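Local atomic coordinates of 3-dehydroshikimate dehydratase (Pseudomonas putida, PDB entry 5HMQ), a protein that catalyses the metal-dependent dehydration of 3-dehydroshikimate to protocatechuate, an intermediate shared by the quinate and shikimate degradation pathways. Residues A311-W316 with E592-R597; L545-L550 with Y572-Y577; G584-V589 with A607-Y612. One frame throughout, in Å; residues are numbered along the deposited sequence.

Interaction 1: A311-W316 with E592-R597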
loop_
_atom_site.group_PDB
_atom_site.type_symbol
_atom_site.label_atom_id
_atom_site.label_comp_id
_atom_site.label_asym_id
_atom_site.label_seq_id
_atom_site.Cartn_x
_atom_site.Cartn_y
_atom_site.Cartn_z
ATOM N N ALA C 311 20.031 -27.168 -2.219
ATOM C CA ALA C 311 21.286 -27.689 -2.745
ATOM C C ALA C 311 21.882 -26.722 -3.757
ATOM O O ALA C 311 23.103 -26.535 -3.806
ATOM C CB ALA C 311 21.068 -29.065 -3.371
ATOM N N ARG C 312 21.029 -26.100 -4.575
ATOM C CA ARG C 312 21.505 -25.131 -5.553
ATOM C C ARG C 312 22.079 -23.896 -4.867
ATOM O O ARG C 312 23.104 -23.357 -5.300
ATOM C CB ARG C 312 20.359 -24.744 -6.488
ATOM C CG ARG C 312 20.720 -24.705 -7.957
ATOM C CD ARG C 312 19.474 -24.612 -8.826
ATOM N NE ARG C 312 18.504 -25.655 -8.504
ATOM C CZ ARG C 312 17.263 -25.424 -8.086
ATOM N NH1 ARG C 312 16.823 -24.182 -7.947
ATOM N NH2 ARG C 312 16.455 -26.441 -7.816
ATOM N N LEU C 313 21.434 -23.439 -3.791
ATOM C CA LEU C 313 21.970 -22.311 -3.036
ATOM C C LEU C 313 23.259 -22.692 -2.322
ATOM O O LEU C 313 24.193 -21.886 -2.243
ATOM C CB LEU C 313 20.930 -21.802 -2.037
ATOM C CG LEU C 313 21.317 -20.551 -1.247
ATOM C CD1 LEU C 313 21.679 -19.412 -2.187
ATOM C CD2 LEU C 313 20.190 -20.139 -0.312
ATOM N N GLY C 314 23.326 -23.918 -1.799
ATOM C CA GLY C 314 24.559 -24.385 -1.191
ATOM C C GLY C 314 25.716 -24.426 -2.169
ATOM O O GLY C 314 26.849 -24.111 -1.807
ATOM N N ASN C 315 25.442 -24.790 -3.424
ATOM C CA ASN C 315 26.490 -24.787 -4.442
ATOM C C ASN C 315 27.036 -23.380 -4.654
ATOM O O ASN C 315 28.253 -23.179 -4.727
ATOM C CB ASN C 315 25.956 -25.357 -5.760
ATOM C CG ASN C 315 25.699 -26.850 -5.698
ATOM O OD1 ASN C 315 26.167 -27.534 -4.795
ATOM N ND2 ASN C 315 24.965 -27.363 -6.676
ATOM N N TRP C 316 26.140 -22.396 -4.768
ATOM C CA TRP C 316 26.551 -21.001 -4.857
ATOM C C TRP C 316 27.480 -20.648 -3.705
ATOM O O TRP C 316 28.492 -19.970 -3.896
ATOM C CB TRP C 316 25.318 -20.097 -4.858
ATOM C CG TRP C 316 24.756 -19.855 -6.219
ATOM C CD1 TRP C 316 24.265 -20.792 -7.082
ATOM C CD2 TRP C 316 24.571 -18.586 -6.854
ATOM N NE1 TRP C 316 23.813 -20.186 -8.229
ATOM C CE2 TRP C 316 23.986 -18.832 -8.113
ATOM C CE3 TRP C 316 24.854 -17.267 -6.488
ATOM C CZ2 TRP C 316 23.676 -17.809 -9.005
ATOM C CZ3 TRP C 316 24.547 -16.253 -7.375
ATOM C CH2 TRP C 316 23.962 -16.528 -8.618
ATOM N N GLU C 592 25.393 -12.259 -10.255
ATOM C CA GLU C 592 24.043 -12.231 -10.783
ATOM C C GLU C 592 23.065 -12.618 -9.676
ATOM O O GLU C 592 23.454 -13.236 -8.683
ATOM C CB GLU C 592 23.906 -13.186 -11.966
ATOM C CG GLU C 592 24.707 -12.785 -13.191
ATOM C CD GLU C 592 24.584 -13.793 -14.317
ATOM O OE1 GLU C 592 24.337 -14.983 -14.027
ATOM O OE2 GLU C 592 24.740 -13.398 -15.492
ATOM N N PRO C 593 21.793 -12.248 -9.814
ATOM C CA PRO C 593 20.807 -12.652 -8.805
ATOM C C PRO C 593 20.667 -14.166 -8.751
ATOM O O PRO C 593 20.669 -14.846 -9.779
ATOM C CB PRO C 593 19.513 -11.982 -9.283
ATOM C CG PRO C 593 19.965 -10.846 -10.131
ATOM C CD PRO C 593 21.217 -11.318 -10.802
ATOM N N PHE C 594 20.556 -14.693 -7.533
ATOM C CA PHE C 594 20.270 -16.110 -7.342
ATOM C C PHE C 594 18.796 -16.353 -7.640
ATOM O O PHE C 594 17.927 -16.006 -6.833
ATOM C CB PHE C 594 20.623 -16.554 -5.924
ATOM C CG PHE C 594 20.180 -17.957 -5.603
ATOM C CD1 PHE C 594 20.927 -19.047 -6.022
ATOM C CD2 PHE C 594 19.019 -18.185 -4.880
ATOM C CE1 PHE C 594 20.521 -20.336 -5.728
ATOM C CE2 PHE C 594 18.610 -19.470 -4.582
ATOM C CZ PHE C 594 19.361 -20.548 -5.008
ATOM N N GLU C 595 18.523 -16.956 -8.797
ATOM C CA GLU C 595 17.170 -17.294 -9.234
ATOM C C GLU C 595 16.215 -16.111 -9.076
ATOM O O GLU C 595 15.141 -16.216 -8.480
ATOM C CB GLU C 595 16.659 -18.530 -8.494
ATOM C CG GLU C 595 17.513 -19.759 -8.758
ATOM C CD GLU C 595 16.906 -21.031 -8.216
ATOM O OE1 GLU C 595 15.724 -21.008 -7.811
ATOM O OE2 GLU C 595 17.616 -22.058 -8.191
ATOM N N GLU C 596 16.639 -14.966 -9.616
ATOM C CA GLU C 596 15.811 -13.769 -9.763
ATOM C C GLU C 596 15.385 -13.174 -8.421
ATOM O O GLU C 596 14.337 -12.530 -8.326
ATOM C CB GLU C 596 14.582 -14.051 -10.636
ATOM C CG GLU C 596 14.894 -14.753 -11.955
ATOM C CD GLU C 596 15.523 -13.833 -12.997
ATOM O OE1 GLU C 596 15.839 -12.673 -12.667
ATOM O OE2 GLU C 596 15.698 -14.279 -14.148
ATOM N N ARG C 597 16.191 -13.363 -7.377
ATOM C CA ARG C 597 15.929 -12.721 -6.094
ATOM C C ARG C 597 17.146 -11.931 -5.636
ATOM O O ARG C 597 17.528 -10.936 -6.261
ATOM C CB ARG C 597 15.553 -13.751 -5.028
ATOM C CG ARG C 597 14.858 -14.974 -5.566
ATOM C CD ARG C 597 13.446 -15.091 -5.044
ATOM N NE ARG C 597 12.751 -16.209 -5.672
ATOM C CZ ARG C 597 11.472 -16.506 -5.471
ATOM N NH1 ARG C 597 10.740 -15.766 -4.651
ATOM N NH2 ARG C 597 10.926 -17.543 -6.090
#

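Interaction 2: L545-L550 with Y572-Y577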
loop_
_atom_site.group_PDB
_atom_site.type_symbol
_atom_site.label_atom_id
_atom_site.label_comp_id
_atom_site.label_asym_id
_atom_site.label_seq_id
_atom_site.Cartn_x
_atom_site.Cartn_y
_atom_site.Cartn_z
ATOM N N LEU C 545 29.846 -13.794 -11.532
ATOM C CA LEU C 545 30.107 -12.378 -11.329
ATOM C C LEU C 545 29.849 -11.599 -12.621
ATOM O O LEU C 545 29.985 -12.124 -13.731
ATOM C CB LEU C 545 31.544 -12.173 -10.849
ATOM C CG LEU C 545 31.920 -12.957 -9.595
ATOM C CD1 LEU C 545 33.435 -13.076 -9.510
ATOM C CD2 LEU C 545 31.362 -12.300 -8.339
ATOM N N LEU C 546 29.502 -10.323 -12.467
ATOM C CA LEU C 546 29.083 -9.515 -13.604
ATOM C C LEU C 546 30.262 -9.109 -14.480
ATOM O O LEU C 546 31.384 -8.915 -14.003
ATOM C CB LEU C 546 28.363 -8.260 -13.128
ATOM C CG LEU C 546 27.178 -8.467 -12.190
ATOM C CD1 LEU C 546 26.610 -7.128 -11.768
ATOM C CD2 LEU C 546 26.118 -9.309 -12.879
ATOM N N GLU C 547 29.985 -8.965 -15.773
ATOM C CA GLU C 547 30.934 -8.401 -16.724
ATOM C C GLU C 547 30.714 -6.900 -16.827
ATOM O O GLU C 547 29.599 -6.448 -17.110
ATOM C CB GLU C 547 30.776 -9.038 -18.106
ATOM C CG GLU C 547 31.638 -8.387 -19.185
ATOM C CD GLU C 547 31.552 -9.103 -20.518
ATOM O OE1 GLU C 547 31.391 -10.341 -20.522
ATOM O OE2 GLU C 547 31.621 -8.422 -21.563
ATOM N N ILE C 548 31.771 -6.137 -16.605
ATOM C CA ILE C 548 31.707 -4.679 -16.584
ATOM C C ILE C 548 32.228 -4.163 -17.921
ATOM O O ILE C 548 33.316 -4.578 -18.346
ATOM C CB ILE C 548 32.521 -4.097 -15.415
ATOM C CG1 ILE C 548 32.063 -4.715 -14.093
ATOM C CG2 ILE C 548 32.377 -2.587 -15.368
ATOM C CD1 ILE C 548 30.581 -4.560 -13.824
ATOM N N PRO C 549 31.501 -3.282 -18.606
ATOM C CA PRO C 549 31.925 -2.857 -19.943
ATOM C C PRO C 549 33.203 -2.033 -19.897
ATOM O O PRO C 549 33.576 -1.457 -18.872
ATOM C CB PRO C 549 30.742 -2.020 -20.448
ATOM C CG PRO C 549 29.587 -2.406 -19.575
ATOM C CD PRO C 549 30.182 -2.739 -18.245
ATOM N N LEU C 550 33.880 -1.992 -21.048
ATOM C CA LEU C 550 35.165 -1.307 -21.138
ATOM C C LEU C 550 35.020 0.187 -20.875
ATOM O O LEU C 550 35.882 0.797 -20.230
ATOM C CB LEU C 550 35.785 -1.558 -22.515
ATOM C CG LEU C 550 37.308 -1.621 -22.682
ATOM C CD1 LEU C 550 37.656 -2.078 -24.091
ATOM C CD2 LEU C 550 37.979 -0.291 -22.379
ATOM N N TYR C 572 40.308 -6.317 -16.068
ATOM C CA TYR C 572 40.350 -7.758 -16.290
ATOM C C TYR C 572 39.582 -8.520 -15.219
ATOM O O TYR C 572 38.999 -9.570 -15.508
ATOM C CB TYR C 572 41.790 -8.264 -16.336
ATOM C CG TYR C 572 41.880 -9.669 -16.889
ATOM C CD1 TYR C 572 41.780 -9.906 -18.254
ATOM C CD2 TYR C 572 42.000 -10.763 -16.040
ATOM C CE1 TYR C 572 41.843 -11.191 -18.760
ATOM C CE2 TYR C 572 42.059 -12.052 -16.539
ATOM C CZ TYR C 572 41.980 -12.259 -17.900
ATOM O OH TYR C 572 42.035 -13.538 -18.403
ATOM N N TYR C 573 39.553 -8.008 -13.988
ATOM C CA TYR C 573 38.874 -8.674 -12.887
ATOM C C TYR C 573 37.458 -8.156 -12.670
ATOM O O TYR C 573 36.819 -8.536 -11.682
ATOM C CB TYR C 573 39.677 -8.513 -11.590
ATOM C CG TYR C 573 40.961 -9.314 -11.507
ATOM C CD1 TYR C 573 42.119 -8.882 -12.141
ATOM C CD2 TYR C 573 41.021 -10.490 -10.769
ATOM C CE1 TYR C 573 43.293 -9.602 -12.061
ATOM C CE2 TYR C 573 42.194 -11.219 -10.681
ATOM C CZ TYR C 573 43.328 -10.768 -11.332
ATOM O OH TYR C 573 44.500 -11.485 -11.252
ATOM N N ASN C 574 36.957 -7.309 -13.571
ATOM C CA ASN C 574 35.592 -6.785 -13.503
ATOM C C ASN C 574 35.288 -6.199 -12.127
ATOM O O ASN C 574 34.191 -6.360 -11.585
ATOM C CB ASN C 574 34.572 -7.862 -13.878
ATOM C CG ASN C 574 34.671 -8.277 -15.334
ATOM O OD1 ASN C 574 34.437 -7.476 -16.238
ATOM N ND2 ASN C 574 35.018 -9.538 -15.567
ATOM N N VAL C 575 36.268 -5.508 -11.555
ATOM C CA VAL C 575 36.118 -4.893 -10.241
ATOM C C VAL C 575 35.588 -3.477 -10.415
ATOM O O VAL C 575 36.069 -2.721 -11.269
ATOM C CB VAL C 575 37.453 -4.895 -9.477
ATOM C CG1 VAL C 575 37.305 -4.182 -8.140
ATOM C CG2 VAL C 575 37.939 -6.318 -9.267
ATOM N N LEU C 576 34.601 -3.117 -9.600
ATOM C CA LEU C 576 34.037 -1.776 -9.562
ATOM C C LEU C 576 34.714 -0.966 -8.464
ATOM O O LEU C 576 35.207 -1.516 -7.477
ATOM C CB LEU C 576 32.526 -1.843 -9.335
ATOM C CG LEU C 576 31.766 -2.570 -10.446
ATOM C CD1 LEU C 576 30.402 -3.014 -9.969
ATOM C CD2 LEU C 576 31.624 -1.675 -11.661
ATOM N N TYR C 577 34.731 0.354 -8.641
ATOM C CA TYR C 577 35.596 1.215 -7.850
ATOM C C TYR C 577 34.848 2.458 -7.388
ATOM O O TYR C 577 33.957 2.963 -8.075
ATOM C CB TYR C 577 36.843 1.618 -8.653
ATOM C CG TYR C 577 37.768 2.577 -7.941
ATOM C CD1 TYR C 577 38.653 2.128 -6.972
ATOM C CD2 TYR C 577 37.765 3.931 -8.251
ATOM C CE1 TYR C 577 39.504 3.004 -6.322
ATOM C CE2 TYR C 577 38.612 4.814 -7.609
ATOM C CZ TYR C 577 39.479 4.345 -6.645
ATOM O OH TYR C 577 40.324 5.223 -6.004
#

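Interaction 3: G584-V589 with A607-Y612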
loop_
_atom_site.group_PDB
_atom_site.type_symbol
_atom_site.label_atom_id
_atom_site.label_comp_id
_atom_site.label_asym_id
_atom_site.label_seq_id
_atom_site.Cartn_x
_atom_site.Cartn_y
_atom_site.Cartn_z
ATOM N N GLY C 584 39.961 7.287 1.141
ATOM C CA GLY C 584 39.442 5.938 1.252
ATOM C C GLY C 584 38.925 5.424 -0.078
ATOM O O GLY C 584 38.386 6.168 -0.897
ATOM N N GLU C 585 39.091 4.122 -0.294
ATOM C CA GLU C 585 38.741 3.504 -1.563
ATOM C C GLU C 585 37.903 2.257 -1.330
ATOM O O GLU C 585 38.037 1.577 -0.309
ATOM C CB GLU C 585 39.983 3.137 -2.379
ATOM C CG GLU C 585 40.767 4.329 -2.883
ATOM C CD GLU C 585 41.995 3.915 -3.660
ATOM O OE1 GLU C 585 42.871 3.245 -3.074
ATOM O OE2 GLU C 585 42.076 4.249 -4.860
ATOM N N LEU C 586 37.043 1.959 -2.301
ATOM C CA LEU C 586 36.204 0.771 -2.277
ATOM C C LEU C 586 36.443 -0.047 -3.536
ATOM O O LEU C 586 36.444 0.497 -4.646
ATOM C CB LEU C 586 34.722 1.139 -2.169
ATOM C CG LEU C 586 33.743 -0.039 -2.156
ATOM C CD1 LEU C 586 33.910 -0.858 -0.883
ATOM C CD2 LEU C 586 32.306 0.433 -2.312
ATOM N N PHE C 587 36.642 -1.348 -3.356
ATOM C CA PHE C 587 36.722 -2.310 -4.448
ATOM C C PHE C 587 35.661 -3.366 -4.195
ATOM O O PHE C 587 35.698 -4.050 -3.167
ATOM C CB PHE C 587 38.108 -2.951 -4.531
ATOM C CG PHE C 587 39.240 -1.963 -4.548
ATOM C CD1 PHE C 587 39.594 -1.316 -5.720
ATOM C CD2 PHE C 587 39.945 -1.678 -3.392
ATOM C CE1 PHE C 587 40.639 -0.408 -5.739
ATOM C CE2 PHE C 587 40.988 -0.769 -3.405
ATOM C CZ PHE C 587 41.334 -0.134 -4.579
ATOM N N HIS C 588 34.713 -3.495 -5.119
ATOM C CA HIS C 588 33.609 -4.414 -4.907
ATOM C C HIS C 588 33.145 -4.989 -6.237
ATOM O O HIS C 588 33.306 -4.369 -7.292
ATOM C CB HIS C 588 32.446 -3.730 -4.170
ATOM C CG HIS C 588 31.884 -2.533 -4.875
ATOM N ND1 HIS C 588 30.534 -2.254 -4.902
ATOM C CD2 HIS C 588 32.486 -1.536 -5.566
ATOM C CE1 HIS C 588 30.328 -1.142 -5.583
ATOM N NE2 HIS C 588 31.496 -0.686 -5.998
ATOM N N VAL C 589 32.582 -6.197 -6.169
ATOM C CA VAL C 589 32.014 -6.889 -7.317
ATOM C C VAL C 589 30.661 -7.462 -6.918
ATOM O O VAL C 589 30.369 -7.666 -5.737
ATOM C CB VAL C 589 32.931 -8.013 -7.847
ATOM C CG1 VAL C 589 34.234 -7.437 -8.372
ATOM C CG2 VAL C 589 33.190 -9.047 -6.760
ATOM N N ALA C 607 41.595 2.259 3.600
ATOM C CA ALA C 607 41.836 3.544 4.261
ATOM C C ALA C 607 40.544 4.231 4.693
ATOM O O ALA C 607 40.308 5.409 4.415
ATOM C CB ALA C 607 42.666 4.462 3.364
ATOM N N GLY C 608 39.698 3.479 5.392
ATOM C CA GLY C 608 38.546 4.071 6.043
ATOM C C GLY C 608 37.359 4.404 5.168
ATOM O O GLY C 608 36.496 5.178 5.599
ATOM N N TYR C 609 37.286 3.869 3.949
ATOM C CA TYR C 609 36.091 4.064 3.136
ATOM C C TYR C 609 34.870 3.529 3.877
ATOM O O TYR C 609 34.885 2.407 4.395
ATOM C CB TYR C 609 36.241 3.370 1.782
ATOM C CG TYR C 609 35.074 3.614 0.849
ATOM C CD1 TYR C 609 33.951 2.796 0.885
ATOM C CD2 TYR C 609 35.090 4.665 -0.060
ATOM C CE1 TYR C 609 32.878 3.014 0.045
ATOM C CE2 TYR C 609 34.017 4.890 -0.909
ATOM C CZ TYR C 609 32.916 4.058 -0.852
ATOM O OH TYR C 609 31.846 4.268 -1.690
ATOM N N ALA C 610 33.806 4.334 3.923
ATOM C CA ALA C 610 32.645 4.027 4.744
ATOM C C ALA C 610 31.332 3.903 3.982
ATOM O O ALA C 610 30.332 3.497 4.584
ATOM C CB ALA C 610 32.476 5.088 5.843
ATOM N N GLY C 611 31.294 4.237 2.695
ATOM C CA GLY C 611 30.060 4.208 1.937
ATOM C C GLY C 611 29.712 2.830 1.409
ATOM O O GLY C 611 30.218 1.803 1.869
ATOM N N TYR C 612 28.821 2.817 0.416
ATOM C CA TYR C 612 28.359 1.588 -0.208
ATOM C C TYR C 612 28.696 1.510 -1.689
ATOM O O TYR C 612 28.300 0.540 -2.346
ATOM C CB TYR C 612 26.838 1.426 -0.056
ATOM C CG TYR C 612 26.311 1.273 1.355
ATOM C CD1 TYR C 612 26.465 0.077 2.047
ATOM C CD2 TYR C 612 25.611 2.301 1.971
ATOM C CE1 TYR C 612 25.967 -0.078 3.330
ATOM C CE2 TYR C 612 25.107 2.154 3.253
ATOM C CZ TYR C 612 25.288 0.962 3.926
ATOM O OH TYR C 612 24.791 0.811 5.202
#

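Interaction 1: A311-W316 with E592-R597
L313 and F594 bring the two backbones nearest, with their CA atoms 7.7 Å apart. Residues 311-316 are a piece of helix 307-319. Residues 592-597 belong to the loop joining strands 585-590 and 599-606. The contact therefore joins a helix of the first vicinal-oxygen-chelate (VOC) region to a hairpin loop of the C-terminal glyoxalase-like sheet. The loop turns tightly after F594: E595 and E596 both have positive phi, and the N of R597 bonds back to the O of F594.

F594 is the hub. Its CG stands anti to the backbone N (chi1 172°), which carries the ring across to the helix between L313 and W316. F594 and W316 form a T-shaped pair. The edge of the phenyl ring points at the face of the indole, and the planes meet at 83°. The closest atoms of the pair are F594 CD1 and W316 CE2, 3.7 Å apart. F594 CB lies over the six-membered ring of the same indole. While W316 meets the phenyl edge, L313 sits over one phenyl face: L313 CD1 is 3.7 Å from the F594 centroid, almost straight above it, in a CH-pi contact. E595 CG covers the opposite phenyl face, and V309 of the same helix also packs on F594.

A salt bridge between E595 and R312 is modelled at the margin of the contact, but its exact geometry is doubtful because the two groups are placed too close. At the far end of the indole, W316 CH2 meets the carbonyl oxygen E592 O edge-on, at 3.3 Å.

Interaction 2: L545-L550 with Y572-Y577
The amide of N574 lies with one face against the backbone of L546, E547 and I548. L546 O sits above this face, 3.6 Å from N574 CG. E547 CA and the N of I548 are above the same face, and no atom of 545-550 meets the amide in its plane. The aliphatic CG of E547 also comes near N574 OD1.

One hydrogen bond crosses the contact. The N-H of I548 points at N574 OD1 over 3.0 Å and is nearly straight, at 177°. The donor stands above the carbonyl plane, 47° out of it, so the bond does not use a lone-pair direction. N574 itself has a left-handed backbone conformation, just after helix 564-572. Its CG lies beside the backbone N (chi1 -67°), and this turns the amide toward the neighbouring loop.

Next to the amide the contact is apolar. I548 CD1 meets L576 CD2 at 3.8 Å, and I548 CG2 touches the same methyl. I548 CG1 rests near the backbone oxygen of N574, at 3.7 Å. L576 begins strand 576-579, an outermost strand of the glyoxalase-like sheet. Residues 545-550 lead from helix 531-541 into helix 550-559, so the contact ties the two ends of a mainly helical excursion together beside the sheet. Y553 of helix 550-559 packs on I548 and bonds through its hydroxyl to V575 O.

The two segments share no backbone-to-backbone hydrogen bond. The N-H of the buried I548 is satisfied by a side-chain oxygen, N574 OD1, and this bond ties the loop before helix 550-559 to the turn before strand 576-579.

Interaction 3: G584-V589 with A607-Y612
Y609 presents a ring face to L586, and the two side chains meet at a slant. L586 is on strand 585-590 of the glyoxalase-like (VOC) sheet. Y609 is in the loop that follows the neighbouring antiparallel strand 599-606, and this loop folds back over the sheet. The directions of the two segments differ by 49°.

L586 CB makes the CH-pi contact over the ring face. It lies 3.5 Å from the Y609 centroid and 16° off the ring normal, displaced toward the rim on the CE1 side. Y609 CG is anti to the backbone N (chi1 -176°), which swings the ring across L586. Y609 CB packs against E585 O at 3.3 Å. G584 O meets the ring near its plane, closest to CD2. G584 CA also approaches A607 O at 3.3 Å, so the loop lies close against the start of the strand.

The methyl L586 CD2 adds to the ring contact and reaches further. It touches Y609 CE1 at 3.5 Å, the backbone carbon Y612 C at 3.8 Å, and sits over the centre of one face of the H588 imidazole. L586 thus links the tyrosine to the metal-site side of the strand. H588 is fixed at both nitrogens: ND1 bonds to E601 OE2 and NE2 to N616 ND2. E601 is a magnesium ligand. H588 is thus in the second shell of the magnesium, consistent with a role in positioning the E601 carboxylate. The CB of Y612 points away from the strand, and its ring meets H445, another ligand, edge-to-face. The backbone oxygen Y612 O stays 4.2 Å from H588 CE1.

How the interactions relate
Interactions 2 and 3 have centres 16 Å apart and share a sheet. Strands 576-579 and 585-590 are neighbours in it, and L576 N lies 2.9 Å from H588 O, a probable hydrogen bond. Interaction 1 meets interaction 2 where E592 CG packs on L546 CD2 at 3.8 Å. It adjoins interaction 3 only in sequence, through 584-589 and 592-597. Their distances from the C-terminal magnesium site of H445, H523 and E601 differ. Interaction 3 is beside it: the Y612 side chain is about 5 Å from the ion, against about 10 Å for L576 and, farthest of the three, 13 Å for P593. The catalytic metal site, with E136, D167, Q193 and E241, is in the other domain.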